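Local structure of hypothetical protein (Parabacteroides merdae, 4OO3) at residues V12-L17 with P33-D38; E51-I56 with E71-G76. The protein is a putative oxidoreductase of undetermined substrate that probably binds NAD(P) through its N-terminal Rossmann fold. One frame throughout, in Å; residues are numbered along the deposited sequence.

Contact 1: residues V12-L17 with P33-D38; sequences VKLITL and PQVSKD
Val12 and Val35 face each other across a single beta bridge at the entrance to the parallel Rossmann sheet, where the chain leads into strand 14-17 and the loop that follows helix 22-26 runs on to strand 38-43. Two backbone hydrogen bonds make the bridge, both using Val12: its N donates to Gln34 O at 2.9 Å, and its O accepts from Ser36 N in a nearly straight bond (169° at the hydrogen). Val35 CA also lies 3.5 Å from Val12 O, a CA-H...O contact that puts a second, weaker donor on this carbonyl.

The side chain of Val35 spreads over both neighbours. With CG1 anti to the backbone N (chi1 -176°), that methyl lies 3.6 Å from Leu14 CG and only slightly farther from CD1, the two side chains crossing at about a right angle, while CG2 turns to Val12 CG1 at 4.1 Å. Leu407 of helix 395-412 touches both valines, and Trp69 packs on Val35 as well, so residues far along the chain add to the packing round it. Shortening Val35 to an alanine removes both methyls, which would probably open a gap beside Leu14 CG and Val12 CG1 and weaken the packing of Leu407 and Trp69.

Beyond Ser36 the two backbones separate too far for direct bonding, and a water takes over. It accepts from Leu14 N and donates to Ser36 O and Asp38 O, bridging the segments just before Leu14 pairs directly with Tyr40 of the neighbouring strand. The turn leading there is shaped by Ser36, whose OG accepts from Asp38 N at 3.1 Å, closing an ST turn.

Contact 2: residues E51-I56 with E71-G76; sequences EHLKRI and EIVYTG
A bend in the side chain of Glu71 (chi2 -74°) lays its carboxylate across Ile56 and directs OE1 to His52, whose CG is anti to the backbone N (chi1 169°), a setting that carries the NE2 edge of the ring out toward the carboxylate. The two polar groups do not bond directly: His52 NE2 and Glu71 OE1 are 3.9 Å apart, with the ring and carboxylate planes turned 59° from each other. A water joins them, lying in the ring plane at the imidazole edge, 2.7 Å from His52 NE2, and donating a hydrogen bond to Glu71 OE1.

Ile56 supplies the apolar floor of this arrangement. Its CG2 comes within 3.6 Å of Glu71 OE2 and also touches CG and CD; the two side chains cross at about a right angle, and the methyl covers the bend at CG and CD as well as the carboxylate end. Nearer the solvent, Leu53 and Val73 meet tip to tip, Leu53 CD2 lying 3.9 Å from Val73 CG2, which CD1 also approaches.

Backbone bonds of Ile72 and Tyr74 to strand 38-43 hold the strand in place. His52 and Arg55 also touch helix 22-26, which ties helix 47-61 to the earlier part of the fold. The axes of 51-56 and 71-75 pass 11.1 Å apart and run nearly antiparallel, with side chains of both elements filling the space between, the geometry of the beta-alpha-beta unit formed by strand 38-43, helix 47-61 and strand 70-75 in a Rossmann fold.

In the fold
Both contacts belong to the same half of the Rossmann sheet, their centres about 14 Å apart and about 23 to 24 Å from the centre of the chain. They follow in series: contact 1 closes the passage from strand 14-17 to strand 38-43, and contact 2 then packs the next crossover helix, 47-61, on strand 70-75, the outermost on this side. Strand 38-43, which begins at Asp38 of contact 1 and pairs with strand 70-75 of contact 2, lies between the other two. The contacts also touch directly, Thr16 CG2 packing 3.8 Å from His52 NE2 and Asp38 CB against Ile72 CD1. Together they build up the 3-2-1 order of strands in the probable dinucleotide-binding domain.

Contact 1: residues V12-L17 with P33-D38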
loop_
_atom_site.group_PDB
_atom_site.type_symbol
_atom_site.label_atom_id
_atom_site.label_comp_id
_atom_site.label_asym_id
_atom_site.label_seq_id
_atom_site.Cartn_x
_atom_site.Cartn_y
_atom_site.Cartn_z
ATOM N N VAL A 12 -22.967 7.888 -5.207
ATOM C CA VAL A 12 -21.710 7.440 -5.800
ATOM C C VAL A 12 -22.010 6.332 -6.796
ATOM O O VAL A 12 -22.656 5.342 -6.449
ATOM C CB VAL A 12 -20.730 6.930 -4.723
ATOM C CG1 VAL A 12 -19.541 6.210 -5.351
ATOM C CG2 VAL A 12 -20.266 8.087 -3.850
ATOM N N LYS A 13 -21.543 6.511 -8.028
ATOM C CA LYS A 13 -21.787 5.559 -9.107
ATOM C C LYS A 13 -20.468 5.012 -9.609
ATOM O O LYS A 13 -19.734 5.710 -10.306
ATOM C CB LYS A 13 -22.524 6.231 -10.265
ATOM C CG LYS A 13 -24.032 6.292 -10.103
ATOM C CD LYS A 13 -24.544 7.708 -9.957
ATOM C CE LYS A 13 -26.061 7.716 -9.853
ATOM N NZ LYS A 13 -26.631 9.004 -10.326
ATOM N N LEU A 14 -20.186 3.756 -9.284
ATOM C CA LEU A 14 -18.877 3.158 -9.553
ATOM C C LEU A 14 -18.677 2.704 -10.996
ATOM O O LEU A 14 -19.558 2.113 -11.604
ATOM C CB LEU A 14 -18.626 1.945 -8.646
ATOM C CG LEU A 14 -18.598 2.138 -7.134
ATOM C CD1 LEU A 14 -18.191 0.828 -6.468
ATOM C CD2 LEU A 14 -17.665 3.271 -6.743
ATOM N N ILE A 15 -17.491 2.987 -11.516
ATOM C CA ILE A 15 -17.008 2.404 -12.752
ATOM C C ILE A 15 -15.815 1.546 -12.388
ATOM O O ILE A 15 -14.926 1.999 -11.693
ATOM C CB ILE A 15 -16.507 3.474 -13.734
ATOM C CG1 ILE A 15 -17.624 4.461 -14.076
ATOM C CG2 ILE A 15 -15.952 2.809 -14.985
ATOM C CD1 ILE A 15 -17.142 5.707 -14.791
ATOM N N THR A 16 -15.780 0.317 -12.864
ATOM C CA THR A 16 -14.617 -0.512 -12.638
ATOM C C THR A 16 -13.909 -0.682 -13.964
ATOM O O THR A 16 -14.454 -1.266 -14.884
ATOM C CB THR A 16 -15.016 -1.859 -12.025
ATOM O OG1 THR A 16 -15.865 -1.619 -10.896
ATOM C CG2 THR A 16 -13.777 -2.633 -11.579
ATOM N N LEU A 17 -12.697 -0.144 -14.061
ATOM C CA LEU A 17 -11.970 -0.100 -15.323
ATOM C C LEU A 17 -10.821 -1.097 -15.336
ATOM O O LEU A 17 -9.879 -0.980 -14.549
ATOM C CB LEU A 17 -11.433 1.303 -15.559
ATOM C CG LEU A 17 -10.644 1.507 -16.853
ATOM C CD1 LEU A 17 -11.510 1.294 -18.085
ATOM C CD2 LEU A 17 -10.042 2.896 -16.830
ATOM N N PRO A 33 -24.064 2.736 1.879
ATOM C CA PRO A 33 -25.305 3.346 1.398
ATOM C C PRO A 33 -25.098 4.383 0.295
ATOM O O PRO A 33 -25.946 4.510 -0.589
ATOM C CB PRO A 33 -25.885 4.022 2.649
ATOM C CG PRO A 33 -25.265 3.322 3.801
ATOM C CD PRO A 33 -23.901 2.894 3.336
ATOM N N GLN A 34 -23.987 5.118 0.358
ATOM C CA GLN A 34 -23.615 6.085 -0.679
ATOM C C GLN A 34 -23.498 5.467 -2.061
ATOM O O GLN A 34 -23.698 6.149 -3.062
ATOM C CB GLN A 34 -22.262 6.726 -0.364
ATOM C CG GLN A 34 -22.318 7.998 0.452
ATOM C CD GLN A 34 -20.926 8.478 0.805
ATOM O OE1 GLN A 34 -20.205 7.796 1.527
ATOM N NE2 GLN A 34 -20.535 9.642 0.290
ATOM N N VAL A 35 -23.134 4.190 -2.123
ATOM C CA VAL A 35 -22.794 3.575 -3.398
ATOM C C VAL A 35 -23.992 2.886 -4.045
ATOM O O VAL A 35 -24.582 1.953 -3.482
ATOM C CB VAL A 35 -21.616 2.596 -3.262
ATOM C CG1 VAL A 35 -21.226 2.061 -4.630
ATOM C CG2 VAL A 35 -20.426 3.303 -2.628
ATOM N N SER A 36 -24.338 3.367 -5.234
ATOM C CA SER A 36 -25.433 2.808 -6.020
ATOM C C SER A 36 -25.136 1.352 -6.326
ATOM O O SER A 36 -23.988 0.993 -6.594
ATOM C CB SER A 36 -25.606 3.600 -7.320
ATOM O OG SER A 36 -26.132 2.797 -8.352
ATOM N N LYS A 37 -26.172 0.519 -6.282
ATOM C CA LYS A 37 -26.018 -0.910 -6.557
ATOM C C LYS A 37 -25.616 -1.209 -7.996
ATOM O O LYS A 37 -25.033 -2.260 -8.257
ATOM C CB LYS A 37 -27.292 -1.669 -6.214
ATOM C CG LYS A 37 -27.328 -2.191 -4.790
ATOM C CD LYS A 37 -27.424 -1.087 -3.753
ATOM C CE LYS A 37 -27.446 -1.695 -2.362
ATOM N NZ LYS A 37 -27.834 -0.716 -1.320
ATOM N N ASP A 38 -25.921 -0.291 -8.914
ATOM C CA ASP A 38 -25.567 -0.443 -10.325
ATOM C C ASP A 38 -24.123 -0.028 -10.517
ATOM O O ASP A 38 -23.755 1.111 -10.241
ATOM C CB ASP A 38 -26.470 0.412 -11.226
ATOM C CG ASP A 38 -27.916 -0.069 -11.253
ATOM O OD1 ASP A 38 -28.178 -1.268 -11.033
ATOM O OD2 ASP A 38 -28.808 0.761 -11.516
HETATM O O HOH W 1 -22.378 2.163 -8.290
#

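Contact 2: residues E51-I56 with E71-G76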
loop_
_atom_site.group_PDB
_atom_site.type_symbol
_atom_site.label_atom_id
_atom_site.label_comp_id
_atom_site.label_asym_id
_atom_site.label_seq_id
_atom_site.Cartn_x
_atom_site.Cartn_y
_atom_site.Cartn_z
ATOM N N GLU A 51 -12.441 -13.121 -13.440
ATOM C CA GLU A 51 -12.110 -13.314 -12.033
ATOM C C GLU A 51 -12.693 -12.211 -11.162
ATOM O O GLU A 51 -13.143 -12.471 -10.049
ATOM C CB GLU A 51 -10.600 -13.381 -11.836
ATOM C CG GLU A 51 -9.977 -14.628 -12.422
ATOM C CD GLU A 51 -10.507 -15.881 -11.770
ATOM O OE1 GLU A 51 -10.223 -16.078 -10.577
ATOM O OE2 GLU A 51 -11.208 -16.658 -12.449
ATOM N N HIS A 52 -12.690 -10.981 -11.666
ATOM C CA HIS A 52 -13.285 -9.883 -10.925
ATOM C C HIS A 52 -14.777 -10.116 -10.730
ATOM O O HIS A 52 -15.295 -9.950 -9.623
ATOM C CB HIS A 52 -13.061 -8.544 -11.624
ATOM C CG HIS A 52 -13.872 -7.436 -11.039
ATOM N ND1 HIS A 52 -13.499 -6.771 -9.894
ATOM C CD2 HIS A 52 -15.061 -6.911 -11.412
ATOM C CE1 HIS A 52 -14.418 -5.872 -9.592
ATOM N NE2 HIS A 52 -15.376 -5.934 -10.500
ATOM N N LEU A 53 -15.466 -10.495 -11.805
ATOM C CA LEU A 53 -16.909 -10.718 -11.749
ATOM C C LEU A 53 -17.284 -11.857 -10.804
ATOM O O LEU A 53 -18.290 -11.762 -10.103
ATOM C CB LEU A 53 -17.480 -10.974 -13.152
ATOM C CG LEU A 53 -17.399 -9.794 -14.130
ATOM C CD1 LEU A 53 -18.003 -10.181 -15.470
ATOM C CD2 LEU A 53 -18.079 -8.554 -13.570
ATOM N N LYS A 54 -16.480 -12.923 -10.784
ATOM C CA LYS A 54 -16.654 -14.019 -9.801
ATOM C C LYS A 54 -16.632 -13.526 -8.360
ATOM O O LYS A 54 -17.450 -13.941 -7.547
ATOM C CB LYS A 54 -15.559 -15.073 -9.944
ATOM C CG LYS A 54 -15.773 -16.083 -11.055
ATOM C CD LYS A 54 -15.064 -17.389 -10.715
ATOM C CE LYS A 54 -14.827 -18.252 -11.941
ATOM N NZ LYS A 54 -13.654 -17.774 -12.724
ATOM N N ARG A 55 -15.682 -12.651 -8.046
ATOM C CA ARG A 55 -15.538 -12.132 -6.693
ATOM C C ARG A 55 -16.764 -11.346 -6.274
ATOM O O ARG A 55 -17.266 -11.518 -5.166
ATOM C CB ARG A 55 -14.303 -11.248 -6.582
ATOM C CG ARG A 55 -13.001 -12.015 -6.698
ATOM C CD ARG A 55 -11.826 -11.089 -6.929
ATOM N NE ARG A 55 -10.652 -11.864 -7.318
ATOM C CZ ARG A 55 -9.843 -11.593 -8.340
ATOM N NH1 ARG A 55 -10.010 -10.516 -9.108
ATOM N NH2 ARG A 55 -8.825 -12.408 -8.579
ATOM N N ILE A 56 -17.252 -10.492 -7.171
ATOM C CA ILE A 56 -18.460 -9.708 -6.898
ATOM C C ILE A 56 -19.667 -10.605 -6.639
ATOM O O ILE A 56 -20.452 -10.347 -5.728
ATOM C CB ILE A 56 -18.839 -8.773 -8.063
ATOM C CG1 ILE A 56 -17.702 -7.795 -8.389
ATOM C CG2 ILE A 56 -20.121 -8.016 -7.724
ATOM C CD1 ILE A 56 -17.282 -6.890 -7.246
ATOM N N GLU A 71 -23.862 -5.727 -11.786
ATOM C CA GLU A 71 -22.713 -5.459 -12.633
ATOM C C GLU A 71 -23.154 -5.338 -14.091
ATOM O O GLU A 71 -23.488 -6.325 -14.739
ATOM C CB GLU A 71 -21.667 -6.560 -12.460
ATOM C CG GLU A 71 -21.178 -6.727 -11.026
ATOM C CD GLU A 71 -20.249 -5.617 -10.586
ATOM O OE1 GLU A 71 -19.209 -5.413 -11.243
ATOM O OE2 GLU A 71 -20.545 -4.964 -9.565
ATOM N N ILE A 72 -23.182 -4.105 -14.588
ATOM C CA ILE A 72 -23.494 -3.839 -15.981
ATOM C C ILE A 72 -22.181 -3.843 -16.748
ATOM O O ILE A 72 -21.424 -2.882 -16.695
ATOM C CB ILE A 72 -24.208 -2.489 -16.146
ATOM C CG1 ILE A 72 -25.483 -2.460 -15.291
ATOM C CG2 ILE A 72 -24.546 -2.253 -17.608
ATOM C CD1 ILE A 72 -25.990 -1.069 -14.979
ATOM N N VAL A 73 -21.928 -4.927 -17.466
ATOM C CA VAL A 73 -20.603 -5.218 -18.002
ATOM C C VAL A 73 -20.487 -4.897 -19.486
ATOM O O VAL A 73 -21.391 -5.183 -20.265
ATOM C CB VAL A 73 -20.258 -6.704 -17.798
ATOM C CG1 VAL A 73 -18.880 -7.029 -18.374
ATOM C CG2 VAL A 73 -20.343 -7.069 -16.317
ATOM N N TYR A 74 -19.363 -4.292 -19.855
ATOM C CA TYR A 74 -18.966 -4.150 -21.244
ATOM C C TYR A 74 -17.556 -4.694 -21.431
ATOM O O TYR A 74 -16.603 -4.199 -20.808
ATOM C CB TYR A 74 -18.968 -2.696 -21.689
ATOM C CG TYR A 74 -18.568 -2.593 -23.134
ATOM C CD1 TYR A 74 -19.522 -2.708 -24.142
ATOM C CD2 TYR A 74 -17.230 -2.444 -23.503
ATOM C CE1 TYR A 74 -19.161 -2.638 -25.474
ATOM C CE2 TYR A 74 -16.861 -2.376 -24.831
ATOM C CZ TYR A 74 -17.830 -2.475 -25.810
ATOM O OH TYR A 74 -17.483 -2.415 -27.130
ATOM N N THR A 75 -17.415 -5.701 -22.290
ATOM C CA THR A 75 -16.091 -6.198 -22.636
ATOM C C THR A 75 -15.851 -6.044 -24.130
ATOM O O THR A 75 -16.731 -6.304 -24.941
ATOM C CB THR A 75 -15.872 -7.656 -22.168
ATOM O OG1 THR A 75 -16.873 -8.513 -22.726
ATOM C CG2 THR A 75 -15.936 -7.740 -20.653
ATOM N N GLY A 76 -14.654 -5.593 -24.477
ATOM C CA GLY A 76 -14.268 -5.356 -25.861
ATOM C C GLY A 76 -12.928 -4.642 -25.921
ATOM O O GLY A 76 -12.475 -4.089 -24.921
HETATM O O HOH W 2 -17.162 -3.901 -10.328
#